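Local coordinates for tRNA modification GTPase mnmE (Chlorobium tepidum, PDB 3GEE), which probably hydrolyses GTP to help install a carboxymethylaminomethyl group on the wobble uridine of certain tRNAs, and binds GDP and a formyl-tetrahydrofolate, at residues E75-V80 with G109-L114; V47-H52 with R69-E74; A19-P24 with A31-S36. One frame throughout, in Å; residues are numbered along the deposited sequence.

Contact 1. Residues E75-V80 with G109-L114. With FON (N-{[4-({[(6R)-2-amino-5-formyl-4-oxo-1,4,5,6,7,8-hexahydropteridin-6-yl]methyl}amino)phenyl]carbonyl}-L-glutamic acid), chain C.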
loop_
_atom_site.group_PDB
_atom_site.type_symbol
_atom_site.label_atom_id
_atom_site.label_comp_id
_atom_site.label_asym_id
_atom_site.label_seq_id
_atom_site.Cartn_x
_atom_site.Cartn_y
_atom_site.Cartn_z
ATOM N N GLU A 75 -17.752 20.407 3.538
ATOM C CA GLU A 75 -17.359 19.192 4.234
ATOM C C GLU A 75 -15.900 18.889 3.935
ATOM O O GLU A 75 -15.558 18.421 2.850
ATOM C CB GLU A 75 -18.265 18.022 3.848
ATOM C CG GLU A 75 -17.954 16.738 4.602
ATOM C CD GLU A 75 -19.197 16.024 5.120
ATOM O OE1 GLU A 75 -20.124 16.696 5.637
ATOM O OE2 GLU A 75 -19.234 14.779 5.026
ATOM N N MET A 76 -15.041 19.174 4.905
ATOM C CA MET A 76 -13.604 19.025 4.726
ATOM C C MET A 76 -13.235 17.553 4.588
ATOM O O MET A 76 -13.330 16.785 5.543
ATOM C CB MET A 76 -12.861 19.679 5.893
ATOM C CG MET A 76 -11.493 20.213 5.538
ATOM S SD MET A 76 -10.150 19.169 6.113
ATOM C CE MET A 76 -9.990 19.752 7.798
ATOM N N VAL A 77 -12.838 17.161 3.385
ATOM C CA VAL A 77 -12.495 15.773 3.109
ATOM C C VAL A 77 -11.123 15.410 3.674
ATOM O O VAL A 77 -10.982 14.410 4.383
ATOM C CB VAL A 77 -12.611 15.447 1.604
ATOM C CG1 VAL A 77 -11.785 14.217 1.225
ATOM C CG2 VAL A 77 -14.076 15.256 1.225
ATOM N N ASP A 78 -10.121 16.231 3.370
ATOM C CA ASP A 78 -8.771 16.048 3.906
ATOM C C ASP A 78 -7.891 17.273 3.654
ATOM O O ASP A 78 -8.254 18.175 2.898
ATOM C CB ASP A 78 -8.109 14.794 3.311
ATOM C CG ASP A 78 -6.858 14.366 4.074
ATOM O OD1 ASP A 78 -6.709 14.728 5.264
ATOM O OD2 ASP A 78 -6.019 13.659 3.476
ATOM N N GLU A 79 -6.743 17.294 4.318
ATOM C CA GLU A 79 -5.697 18.260 4.062
ATOM C C GLU A 79 -4.717 17.574 3.136
ATOM O O GLU A 79 -4.120 16.569 3.511
ATOM C CB GLU A 79 -5.005 18.587 5.371
ATOM C CG GLU A 79 -4.630 20.027 5.543
ATOM C CD GLU A 79 -4.206 20.323 6.965
ATOM O OE1 GLU A 79 -3.384 19.545 7.507
ATOM O OE2 GLU A 79 -4.702 21.326 7.536
ATOM N N VAL A 80 -4.555 18.096 1.925
ATOM C CA VAL A 80 -3.694 17.446 0.925
ATOM C C VAL A 80 -2.628 18.381 0.357
ATOM O O VAL A 80 -2.526 19.537 0.772
ATOM C CB VAL A 80 -4.524 16.842 -0.233
ATOM C CG1 VAL A 80 -5.623 15.937 0.316
ATOM C CG2 VAL A 80 -5.116 17.938 -1.115
ATOM N N GLY A 109 -10.258 6.669 -0.081
ATOM C CA GLY A 109 -11.476 6.305 -0.799
ATOM C C GLY A 109 -12.429 7.473 -0.939
ATOM O O GLY A 109 -13.087 7.622 -1.964
ATOM N N ARG A 110 -12.505 8.296 0.101
ATOM C CA ARG A 110 -13.297 9.513 0.064
ATOM C C ARG A 110 -12.781 10.470 -1.006
ATOM O O ARG A 110 -13.575 11.062 -1.750
ATOM C CB ARG A 110 -13.283 10.202 1.426
ATOM C CG ARG A 110 -14.604 10.185 2.149
ATOM C CD ARG A 110 -15.604 11.124 1.479
ATOM N NE ARG A 110 -16.502 11.740 2.456
ATOM C CZ ARG A 110 -17.249 12.815 2.216
ATOM N NH1 ARG A 110 -17.219 13.405 1.022
ATOM N NH2 ARG A 110 -18.029 13.303 3.177
ATOM N N VAL A 111 -11.455 10.610 -1.077
ATOM C CA VAL A 111 -10.815 11.471 -2.060
ATOM C C VAL A 111 -11.147 11.002 -3.471
ATOM O O VAL A 111 -11.581 11.803 -4.308
ATOM C CB VAL A 111 -9.281 11.518 -1.878
ATOM C CG1 VAL A 111 -8.635 12.409 -2.944
ATOM C CG2 VAL A 111 -8.919 12.005 -0.483
ATOM N N LEU A 112 -10.954 9.707 -3.731
ATOM C CA LEU A 112 -11.252 9.147 -5.044
ATOM C C LEU A 112 -12.703 9.415 -5.436
ATOM O O LEU A 112 -12.984 9.783 -6.573
ATOM C CB LEU A 112 -10.936 7.651 -5.102
ATOM C CG LEU A 112 -11.247 6.961 -6.440
ATOM C CD1 LEU A 112 -10.370 7.504 -7.577
ATOM C CD2 LEU A 112 -11.116 5.458 -6.335
ATOM N N ARG A 113 -13.614 9.249 -4.484
ATOM C CA ARG A 113 -15.029 9.472 -4.739
ATOM C C ARG A 113 -15.289 10.930 -5.105
ATOM O O ARG A 113 -16.086 11.217 -5.997
ATOM C CB ARG A 113 -15.867 9.085 -3.522
ATOM C CG ARG A 113 -17.249 8.569 -3.885
ATOM C CD ARG A 113 -18.349 9.229 -3.059
ATOM N NE ARG A 113 -18.163 9.090 -1.613
ATOM C CZ ARG A 113 -19.032 9.517 -0.698
ATOM N NH1 ARG A 113 -18.771 9.345 0.593
ATOM N NH2 ARG A 113 -20.162 10.113 -1.069
ATOM N N LEU A 114 -14.605 11.841 -4.412
ATOM C CA LEU A 114 -14.765 13.275 -4.633
ATOM C C LEU A 114 -14.421 13.639 -6.076
ATOM O O LEU A 114 -15.186 14.338 -6.749
ATOM C CB LEU A 114 -13.907 14.070 -3.645
ATOM C CG LEU A 114 -14.099 15.584 -3.584
ATOM C CD1 LEU A 114 -15.471 15.943 -3.062
ATOM C CD2 LEU A 114 -13.035 16.209 -2.710
HETATM N N1 FON C . 1.442 15.362 0.718
HETATM C C2 FON C . 2.787 15.422 0.665
HETATM N NA2 FON C . 3.400 15.343 -0.545
HETATM N N3 FON C . 3.551 15.559 1.781
HETATM C C4 FON C . 3.015 15.644 3.019
HETATM O O4 FON C . 3.775 15.769 4.003
HETATM C C4A FON C . 1.529 15.568 3.134
HETATM N N5 FON C . 0.738 15.660 4.284
HETATM C C6 FON C . -0.468 16.468 4.026
HETATM C C7 FON C . -1.315 15.516 3.189
HETATM N N8 FON C . -0.597 15.358 1.932
HETATM C C8A FON C . 0.765 15.427 1.876
HETATM C C9 FON C . -1.198 17.002 5.261
HETATM N N10 FON C . -0.309 17.703 6.178
HETATM C C11 FON C . 2.134 21.032 5.555
HETATM C C12 FON C . 1.117 21.035 6.508
HETATM C C13 FON C . 0.310 19.915 6.700
HETATM C C14 FON C . 0.496 18.773 5.925
HETATM C C15 FON C . 1.529 18.762 4.976
HETATM C C16 FON C . 2.340 19.884 4.782
HETATM C C FON C . 2.978 22.272 5.396
HETATM O O FON C . 3.799 22.337 4.494
HETATM N N FON C . 2.802 23.262 6.282
HETATM C CA FON C . 2.866 24.700 6.035
HETATM C CB FON C . 1.749 25.176 5.100
HETATM C CG FON C . 1.932 26.608 4.587
HETATM C CD FON C . 1.467 26.745 3.149
HETATM O OE1 FON C . 2.234 26.360 2.235
HETATM O OE2 FON C . 0.337 27.242 2.919
HETATM C CT FON C . 2.787 25.436 7.347
HETATM O O1 FON C . 3.584 26.377 7.569
HETATM O O2 FON C . 1.918 25.073 8.173
HETATM C CP1 FON C . 1.037 15.093 5.374
HETATM O O3 FON C . 0.312 14.234 5.847
#
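In the N-terminal folate-binding domain, helix 105-117 lies across one face of a mixed beta sheet, and Val77 of strand 76-85 meets it through Arg110, Val111 and Leu114. The axes of the strand and helix segments approach to 8.5 Å, with 105° between their directions. A beta-branched valine suits the spot because its two methyls can touch different helix residues. CG1, set anti to the backbone N (chi1 159°), faces the helix valine, with 4.0 Å between Val77 CG1 and Val111 CG2. The other methyl reaches two residues one helical turn apart: Val77 CG2 is 4.2 Å from Leu114 CD2, and it lies over one face of the Arg110 guanidinium, 3.7 Å from Arg110 NH1. The backbone helps to present this valine. Val77 and Asp78 both pair with Leu70 of the neighbouring strand, and Val77 has a helix-like backbone conformation, as in a classic beta bulge; consequently both residues turn their side chains toward the helix. At the margin of the contact the arginine chain bends at chi2 and chi3 and delivers its end to a carboxylate, forming a salt bridge of 2.7 Å between Arg110 NH2 and Glu75 OE2. The oxygen sits at the guanidinium edge, although the two flat groups are turned 57° apart. Glu75 OE2 also forms a salt bridge with Arg159 of the second subunit, tying the helix to the dimer interface. Replacing Arg110 by alanine would probably leave Glu75 without its mate on the helix and take the guanidinium face off Val77 CG2, with Leu114 still against that methyl. Further along the strand lies the folate pocket, where Glu79 OE1 is 3.8 Å from N10 of the bound folinic acid.

Contact 2. Residues V47-H52 with R69-E74. With FON (N-{[4-({[(6R)-2-amino-5-formyl-4-oxo-1,4,5,6,7,8-hexahydropteridin-6-yl]methyl}amino)phenyl]carbonyl}-L-glutamic acid), chain C.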
loop_
_atom_site.group_PDB
_atom_site.type_symbol
_atom_site.label_atom_id
_atom_site.label_comp_id
_atom_site.label_asym_id
_atom_site.label_seq_id
_atom_site.Cartn_x
_atom_site.Cartn_y
_atom_site.Cartn_z
ATOM N N VAL A 47 -13.030 21.532 -6.103
ATOM C CA VAL A 47 -12.937 20.877 -4.799
ATOM C C VAL A 47 -11.706 21.272 -3.970
ATOM O O VAL A 47 -11.749 21.219 -2.738
ATOM C CB VAL A 47 -13.038 19.335 -4.925
ATOM C CG1 VAL A 47 -14.404 18.932 -5.458
ATOM C CG2 VAL A 47 -11.933 18.782 -5.809
ATOM N N PHE A 48 -10.617 21.660 -4.634
ATOM C CA PHE A 48 -9.409 22.101 -3.935
ATOM C C PHE A 48 -9.522 23.563 -3.503
ATOM O O PHE A 48 -10.031 24.394 -4.247
ATOM C CB PHE A 48 -8.172 21.894 -4.814
ATOM C CG PHE A 48 -6.875 22.232 -4.129
ATOM C CD1 PHE A 48 -6.225 21.289 -3.335
ATOM C CD2 PHE A 48 -6.300 23.492 -4.278
ATOM C CE1 PHE A 48 -5.027 21.602 -2.699
ATOM C CE2 PHE A 48 -5.105 23.813 -3.646
ATOM C CZ PHE A 48 -4.466 22.870 -2.856
ATOM N N ARG A 49 -9.054 23.866 -2.296
ATOM C CA ARG A 49 -9.044 25.232 -1.774
ATOM C C ARG A 49 -7.703 25.512 -1.117
ATOM O O ARG A 49 -7.398 24.940 -0.074
ATOM C CB ARG A 49 -10.149 25.441 -0.735
ATOM C CG ARG A 49 -11.573 25.435 -1.263
ATOM C CD ARG A 49 -12.527 25.871 -0.159
ATOM N NE ARG A 49 -13.905 25.441 -0.386
ATOM C CZ ARG A 49 -14.879 25.541 0.515
ATOM N NH1 ARG A 49 -14.634 26.057 1.715
ATOM N NH2 ARG A 49 -16.104 25.121 0.220
ATOM N N LYS A 50 -6.911 26.392 -1.728
ATOM C CA LYS A 50 -5.580 26.742 -1.221
ATOM C C LYS A 50 -5.699 27.364 0.165
ATOM O O LYS A 50 -6.538 28.239 0.385
ATOM C CB LYS A 50 -4.884 27.693 -2.197
ATOM C CG LYS A 50 -3.364 27.627 -2.191
ATOM C CD LYS A 50 -2.830 27.666 -3.626
ATOM C CE LYS A 50 -1.390 28.164 -3.715
ATOM N NZ LYS A 50 -0.426 27.344 -2.921
ATOM N N VAL A 51 -4.874 26.901 1.099
ATOM C CA VAL A 51 -5.020 27.278 2.510
ATOM C C VAL A 51 -4.605 28.728 2.795
ATOM O O VAL A 51 -5.320 29.458 3.488
ATOM C CB VAL A 51 -4.279 26.296 3.452
ATOM C CG1 VAL A 51 -2.777 26.462 3.321
ATOM C CG2 VAL A 51 -4.724 26.487 4.899
ATOM N N HIS A 52 -3.450 29.132 2.270
ATOM C CA HIS A 52 -3.013 30.523 2.356
ATOM C C HIS A 52 -3.069 31.148 0.967
ATOM O O HIS A 52 -2.442 30.653 0.019
ATOM C CB HIS A 52 -1.614 30.627 2.967
ATOM C CG HIS A 52 -1.540 30.141 4.381
ATOM N ND1 HIS A 52 -1.306 28.822 4.702
ATOM C CD2 HIS A 52 -1.676 30.795 5.559
ATOM C CE1 HIS A 52 -1.299 28.682 6.016
ATOM N NE2 HIS A 52 -1.521 29.866 6.559
ATOM N N ARG A 69 -6.997 22.208 1.055
ATOM C CA ARG A 69 -7.989 21.277 1.579
ATOM C C ARG A 69 -8.953 20.827 0.495
ATOM O O ARG A 69 -9.280 21.596 -0.410
ATOM C CB ARG A 69 -8.770 21.921 2.720
ATOM C CG ARG A 69 -7.967 22.072 3.985
ATOM C CD ARG A 69 -8.732 22.833 5.048
ATOM N NE ARG A 69 -7.999 22.826 6.311
ATOM C CZ ARG A 69 -8.431 23.378 7.440
ATOM N NH1 ARG A 69 -9.606 23.997 7.484
ATOM N NH2 ARG A 69 -7.683 23.309 8.534
ATOM N N LEU A 70 -9.402 19.578 0.582
ATOM C CA LEU A 70 -10.451 19.088 -0.303
ATOM C C LEU A 70 -11.792 19.214 0.402
ATOM O O LEU A 70 -11.869 19.098 1.623
ATOM C CB LEU A 70 -10.175 17.650 -0.725
ATOM C CG LEU A 70 -8.970 17.473 -1.650
ATOM C CD1 LEU A 70 -8.560 16.015 -1.735
ATOM C CD2 LEU A 70 -9.270 18.036 -3.033
ATOM N N TYR A 71 -12.844 19.471 -0.364
ATOM C CA TYR A 71 -14.153 19.745 0.212
ATOM C C TYR A 71 -15.266 19.119 -0.597
ATOM O O TYR A 71 -15.238 19.133 -1.830
ATOM C CB TYR A 71 -14.396 21.255 0.305
ATOM C CG TYR A 71 -13.927 21.886 1.594
ATOM C CD1 TYR A 71 -12.621 22.351 1.732
ATOM C CD2 TYR A 71 -14.794 22.026 2.676
ATOM C CE1 TYR A 71 -12.189 22.933 2.919
ATOM C CE2 TYR A 71 -14.370 22.608 3.868
ATOM C CZ TYR A 71 -13.067 23.059 3.980
ATOM O OH TYR A 71 -12.635 23.633 5.152
ATOM N N ASP A 72 -16.247 18.567 0.109
ATOM C CA ASP A 72 -17.486 18.142 -0.516
ATOM C C ASP A 72 -18.552 19.155 -0.120
ATOM O O ASP A 72 -19.527 18.820 0.547
ATOM C CB ASP A 72 -17.863 16.721 -0.085
ATOM C CG ASP A 72 -18.818 16.047 -1.062
ATOM O OD1 ASP A 72 -20.004 16.439 -1.115
ATOM O OD2 ASP A 72 -18.385 15.118 -1.776
ATOM N N GLY A 73 -18.332 20.402 -0.535
ATOM C CA GLY A 73 -19.187 21.524 -0.181
ATOM C C GLY A 73 -19.288 21.695 1.320
ATOM O O GLY A 73 -20.162 21.101 1.958
ATOM N N GLU A 74 -18.391 22.502 1.888
ATOM C CA GLU A 74 -18.353 22.762 3.344
ATOM C C GLU A 74 -18.032 21.531 4.194
ATOM O O GLU A 74 -18.044 21.607 5.423
ATOM C CB GLU A 74 -19.647 23.432 3.844
ATOM C CG GLU A 74 -19.557 24.944 4.014
ATOM C CD GLU A 74 -19.745 25.711 2.715
ATOM O OE1 GLU A 74 -20.655 26.567 2.662
ATOM O OE2 GLU A 74 -18.989 25.466 1.747
HETATM N N1 FON C . 1.442 15.362 0.718
HETATM C C2 FON C . 2.787 15.422 0.665
HETATM N NA2 FON C . 3.400 15.343 -0.545
HETATM N N3 FON C . 3.551 15.559 1.781
HETATM C C4 FON C . 3.015 15.644 3.019
HETATM O O4 FON C . 3.775 15.769 4.003
HETATM C C4A FON C . 1.529 15.568 3.134
HETATM N N5 FON C . 0.738 15.660 4.284
HETATM C C6 FON C . -0.468 16.468 4.026
HETATM C C7 FON C . -1.315 15.516 3.189
HETATM N N8 FON C . -0.597 15.358 1.932
HETATM C C8A FON C . 0.765 15.427 1.876
HETATM C C9 FON C . -1.198 17.002 5.261
HETATM N N10 FON C . -0.309 17.703 6.178
HETATM C C11 FON C . 2.134 21.032 5.555
HETATM C C12 FON C . 1.117 21.035 6.508
HETATM C C13 FON C . 0.310 19.915 6.700
HETATM C C14 FON C . 0.496 18.773 5.925
HETATM C C15 FON C . 1.529 18.762 4.976
HETATM C C16 FON C . 2.340 19.884 4.782
HETATM C C FON C . 2.978 22.272 5.396
HETATM O O FON C . 3.799 22.337 4.494
HETATM N N FON C . 2.802 23.262 6.282
HETATM C CA FON C . 2.866 24.700 6.035
HETATM C CB FON C . 1.749 25.176 5.100
HETATM C CG FON C . 1.932 26.608 4.587
HETATM C CD FON C . 1.467 26.745 3.149
HETATM O OE1 FON C . 2.234 26.360 2.235
HETATM O OE2 FON C . 0.337 27.242 2.919
HETATM C CT FON C . 2.787 25.436 7.347
HETATM O O1 FON C . 3.584 26.377 7.569
HETATM O O2 FON C . 1.918 25.073 8.173
HETATM C CP1 FON C . 1.037 15.093 5.374
HETATM O O3 FON C . 0.312 14.234 5.847
#
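Arg49 and Tyr71 stack diagonally across two antiparallel strands, 48-50 at the border of the sheet of the folate-binding domain and 64-71 beside it. The arginine chain runs extended from CG to NE and lays its guanidinium flat on the phenol ring. The planes are only 3° apart, and Arg49 CZ stands 4.1 Å from the centroid of the Tyr71 ring, a cation-pi contact over the face. This flat stacking keeps the N-H groups at the guanidinium edge available to polar partners. One is used by Glu74, whose chain bends back from the turn after the strand: Arg49 NH2 donates to Glu74 OE2 over 3.3 Å, nearly in the guanidinium plane, while the carboxylate is turned 68° from it. Underneath, Arg49 and Arg69 form a hydrogen-bonded pair, with Arg49 N to Arg69 O and Arg69 N to Arg49 O both 3.0 Å. Phe48 and Leu70, the adjacent non-hydrogen-bonded pair, point to the other face, where Leu70 CD2 lies near the edge of the Phe48 ring and 3.9 Å from Val47 CG2. Aliphatic branches suit this side because helix 105-117 covers Val47 and Leu70 with Leu114. Beyond the border strand the chain reaches the folate, where His52 ND1 donates a 2.9 Å hydrogen bond to OE2 of its glutamate tail.

Contact 3. Residues A19-P24 with A31-S36. With FON (N-{[4-({[(6R)-2-amino-5-formyl-4-oxo-1,4,5,6,7,8-hexahydropteridin-6-yl]methyl}amino)phenyl]carbonyl}-L-glutamic acid), chain B.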
loop_
_atom_site.group_PDB
_atom_site.type_symbol
_atom_site.label_atom_id
_atom_site.label_comp_id
_atom_site.label_asym_id
_atom_site.label_seq_id
_atom_site.Cartn_x
_atom_site.Cartn_y
_atom_site.Cartn_z
ATOM N N ALA A 19 -9.614 9.282 -12.862
ATOM C CA ALA A 19 -9.032 9.306 -11.522
ATOM C C ALA A 19 -8.737 7.885 -11.049
ATOM O O ALA A 19 -9.368 6.933 -11.514
ATOM C CB ALA A 19 -9.975 9.999 -10.554
ATOM N N ALA A 20 -7.782 7.754 -10.125
ATOM C CA ALA A 20 -7.373 6.469 -9.575
ATOM C C ALA A 20 -6.488 6.635 -8.348
ATOM O O ALA A 20 -5.687 7.569 -8.269
ATOM C CB ALA A 20 -6.641 5.663 -10.619
ATOM N N ILE A 21 -6.646 5.727 -7.387
ATOM C CA ILE A 21 -5.705 5.572 -6.284
ATOM C C ILE A 21 -4.444 5.039 -6.937
ATOM O O ILE A 21 -4.513 4.079 -7.697
ATOM C CB ILE A 21 -6.204 4.521 -5.272
ATOM C CG1 ILE A 21 -7.723 4.654 -5.030
ATOM C CG2 ILE A 21 -5.375 4.547 -4.008
ATOM C CD1 ILE A 21 -8.136 5.367 -3.764
ATOM N N ALA A 22 -3.301 5.662 -6.673
ATOM C CA ALA A 22 -2.073 5.322 -7.398
ATOM C C ALA A 22 -1.088 4.548 -6.535
ATOM O O ALA A 22 -0.113 3.977 -7.037
ATOM C CB ALA A 22 -1.424 6.576 -7.956
ATOM N N THR A 23 -1.359 4.543 -5.235
ATOM C CA THR A 23 -0.523 3.879 -4.240
ATOM C C THR A 23 -1.127 2.530 -3.821
ATOM O O THR A 23 -2.314 2.289 -4.054
ATOM C CB THR A 23 -0.380 4.783 -3.020
ATOM O OG1 THR A 23 -1.677 5.271 -2.639
ATOM C CG2 THR A 23 0.521 5.954 -3.364
ATOM N N PRO A 24 -0.317 1.639 -3.214
ATOM C CA PRO A 24 -0.826 0.320 -2.830
ATOM C C PRO A 24 -1.950 0.414 -1.814
ATOM O O PRO A 24 -1.969 1.326 -0.995
ATOM C CB PRO A 24 0.388 -0.358 -2.187
ATOM C CG PRO A 24 1.553 0.350 -2.731
ATOM C CD PRO A 24 1.104 1.781 -2.859
ATOM N N ALA A 31 -1.054 8.636 0.805
ATOM C CA ALA A 31 -1.543 8.003 -0.411
ATOM C C ALA A 31 -1.612 9.053 -1.521
ATOM O O ALA A 31 -1.653 10.250 -1.239
ATOM C CB ALA A 31 -2.909 7.424 -0.167
ATOM N N ILE A 32 -1.646 8.603 -2.773
ATOM C CA ILE A 32 -1.753 9.493 -3.924
ATOM C C ILE A 32 -2.972 9.138 -4.779
ATOM O O ILE A 32 -3.041 8.043 -5.348
ATOM C CB ILE A 32 -0.507 9.394 -4.838
ATOM C CG1 ILE A 32 0.769 9.751 -4.083
ATOM C CG2 ILE A 32 -0.669 10.274 -6.080
ATOM C CD1 ILE A 32 2.020 9.241 -4.769
ATOM N N VAL A 33 -3.928 10.055 -4.872
ATOM C CA VAL A 33 -4.961 9.957 -5.898
ATOM C C VAL A 33 -4.473 10.784 -7.081
ATOM O O VAL A 33 -4.165 11.975 -6.914
ATOM C CB VAL A 33 -6.330 10.484 -5.418
ATOM C CG1 VAL A 33 -7.325 10.490 -6.568
ATOM C CG2 VAL A 33 -6.865 9.637 -4.263
ATOM N N ARG A 34 -4.374 10.166 -8.261
ATOM C CA ARG A 34 -3.915 10.906 -9.448
ATOM C C ARG A 34 -4.948 10.986 -10.565
ATOM O O ARG A 34 -5.466 9.971 -11.026
ATOM C CB ARG A 34 -2.543 10.421 -9.958
ATOM C CG ARG A 34 -2.464 8.977 -10.398
ATOM C CD ARG A 34 -1.749 8.856 -11.740
ATOM N NE ARG A 34 -0.288 8.853 -11.668
ATOM C CZ ARG A 34 0.485 7.916 -12.216
ATOM N NH1 ARG A 34 -0.044 6.891 -12.872
ATOM N NH2 ARG A 34 1.799 8.005 -12.113
ATOM N N ILE A 35 -5.260 12.211 -10.980
ATOM C CA ILE A 35 -6.234 12.437 -12.046
ATOM C C ILE A 35 -5.579 13.054 -13.279
ATOM O O ILE A 35 -4.614 13.803 -13.159
ATOM C CB ILE A 35 -7.433 13.275 -11.557
ATOM C CG1 ILE A 35 -7.094 14.762 -11.499
ATOM C CG2 ILE A 35 -7.860 12.807 -10.181
ATOM C CD1 ILE A 35 -8.327 15.675 -11.377
ATOM N N SER A 36 -6.096 12.716 -14.458
ATOM C CA SER A 36 -5.491 13.138 -15.718
ATOM C C SER A 36 -6.533 13.278 -16.815
ATOM O O SER A 36 -7.580 12.637 -16.768
ATOM C CB SER A 36 -4.409 12.146 -16.154
ATOM O OG SER A 36 -3.820 12.532 -17.386
HETATM N N1 FON B . 5.986 10.859 -9.211
HETATM C C2 FON B . 4.860 11.573 -9.408
HETATM N NA2 FON B . 4.480 12.473 -8.464
HETATM N N3 FON B . 4.092 11.422 -10.520
HETATM C C4 FON B . 4.404 10.548 -11.502
HETATM O O4 FON B . 3.655 10.460 -12.498
HETATM C C4A FON B . 5.635 9.722 -11.325
HETATM N N5 FON B . 6.185 8.778 -12.199
HETATM C C6 FON B . 7.654 8.899 -12.241
HETATM C C7 FON B . 8.060 8.297 -10.902
HETATM N N8 FON B . 7.559 9.218 -9.891
HETATM C C8A FON B . 6.423 9.948 -10.094
HETATM C C9 FON B . 8.349 8.242 -13.437
HETATM N N10 FON B . 7.773 8.647 -14.712
HETATM C C11 FON B . 7.349 12.445 -16.397
HETATM C C12 FON B . 8.082 11.440 -17.026
HETATM C C13 FON B . 8.215 10.179 -16.447
HETATM C C14 FON B . 7.628 9.907 -15.214
HETATM C C15 FON B . 6.876 10.912 -14.586
HETATM C C16 FON B . 6.742 12.176 -15.166
HETATM C C FON B . 7.237 13.788 -17.075
HETATM O O FON B . 6.697 14.718 -16.495
HETATM N N FON B . 7.725 13.900 -18.318
HETATM C CA FON B . 8.395 15.055 -18.910
HETATM C CB FON B . 9.733 15.359 -18.228
HETATM C CG FON B . 10.339 16.712 -18.617
HETATM C CD FON B . 11.029 17.369 -17.437
HETATM O OE1 FON B . 10.324 17.971 -16.592
HETATM O OE2 FON B . 12.279 17.296 -17.344
HETATM C CT FON B . 8.613 14.805 -20.380
HETATM O O1 FON B . 8.339 15.712 -21.201
HETATM O O2 FON B . 9.063 13.689 -20.727
HETATM C CP1 FON B . 5.486 7.936 -12.833
HETATM O O3 FON B . 5.629 6.741 -12.640
#
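Ala20 and Arg34 are bound through their backbones, in two bonds of unequal quality: Arg34 N to Ala20 O is 2.9 Å, whereas Ala20 N to Arg34 O is weak at 3.3 Å. The ladder continues with Ala22 N to Ile32 O, 2.7 Å. After that a side chain takes over from the backbone. Thr23 OG1 sits between its own backbone N and carbonyl carbon (chi1 48°), and there it accepts a weak hydrogen bond from Ile32 N, its hydroxyl taking the place of a backbone acceptor beyond the last paired residues.

Among the apolar contacts, the small side chains of Ala19 and Ala22 let larger neighbours pack over them. Ala19 CB rests against the CG2 methyl of Ile35, and Ala22 CB packs on the aliphatic part of Arg34, 3.6 Å from Arg34 CG. The methyl of Thr23 works as a hydrocarbon group, with Thr23 CG2 3.9 Å from Ile32 CG1 where the two side chains cross at about a right angle. Ile21, Val33 and Ile35 touch helix 105-117; Val33 and Ile35 are buried there, as suits branched aliphatic residues. Ile32 instead packs on Ile32 of the second subunit.

Ligand contact is made by Arg34. Its chain bends at chi2 and chi3, and Arg34 NH2 gives a weak hydrogen bond of 3.1 Å to O4 of the folinic acid's pterin. Phe128 makes a cation-pi contact with the same side chain. Glu98 and Lys476 of this subunit and Thr100 of the other also bond this ligand. The arrangement is a beta hairpin whose second strand contributes Arg34 to a folate site shared between the subunits of the dimer.

All three contacts lie in the N-terminal folate-binding domain and reach its one mixed sheet. Along the chain contact 3 comes first, then contact 2, then contact 1, each closing before the next opens. Contact 1 is the middle piece, its centre 9 Å from that of contact 2 and 12 Å from that of contact 3. Strands 64-71 and 76-85 are sheet neighbours, joining contacts 2 and 1, while Val111 and Leu112 of helix 105-117 pack on the hairpin of contact 3. Contacts 2 and 3 do not touch. Contacts 1 and 2 border one folinic acid and contact 3 the other, so each subunit contributes to both ligand sites of the dimer.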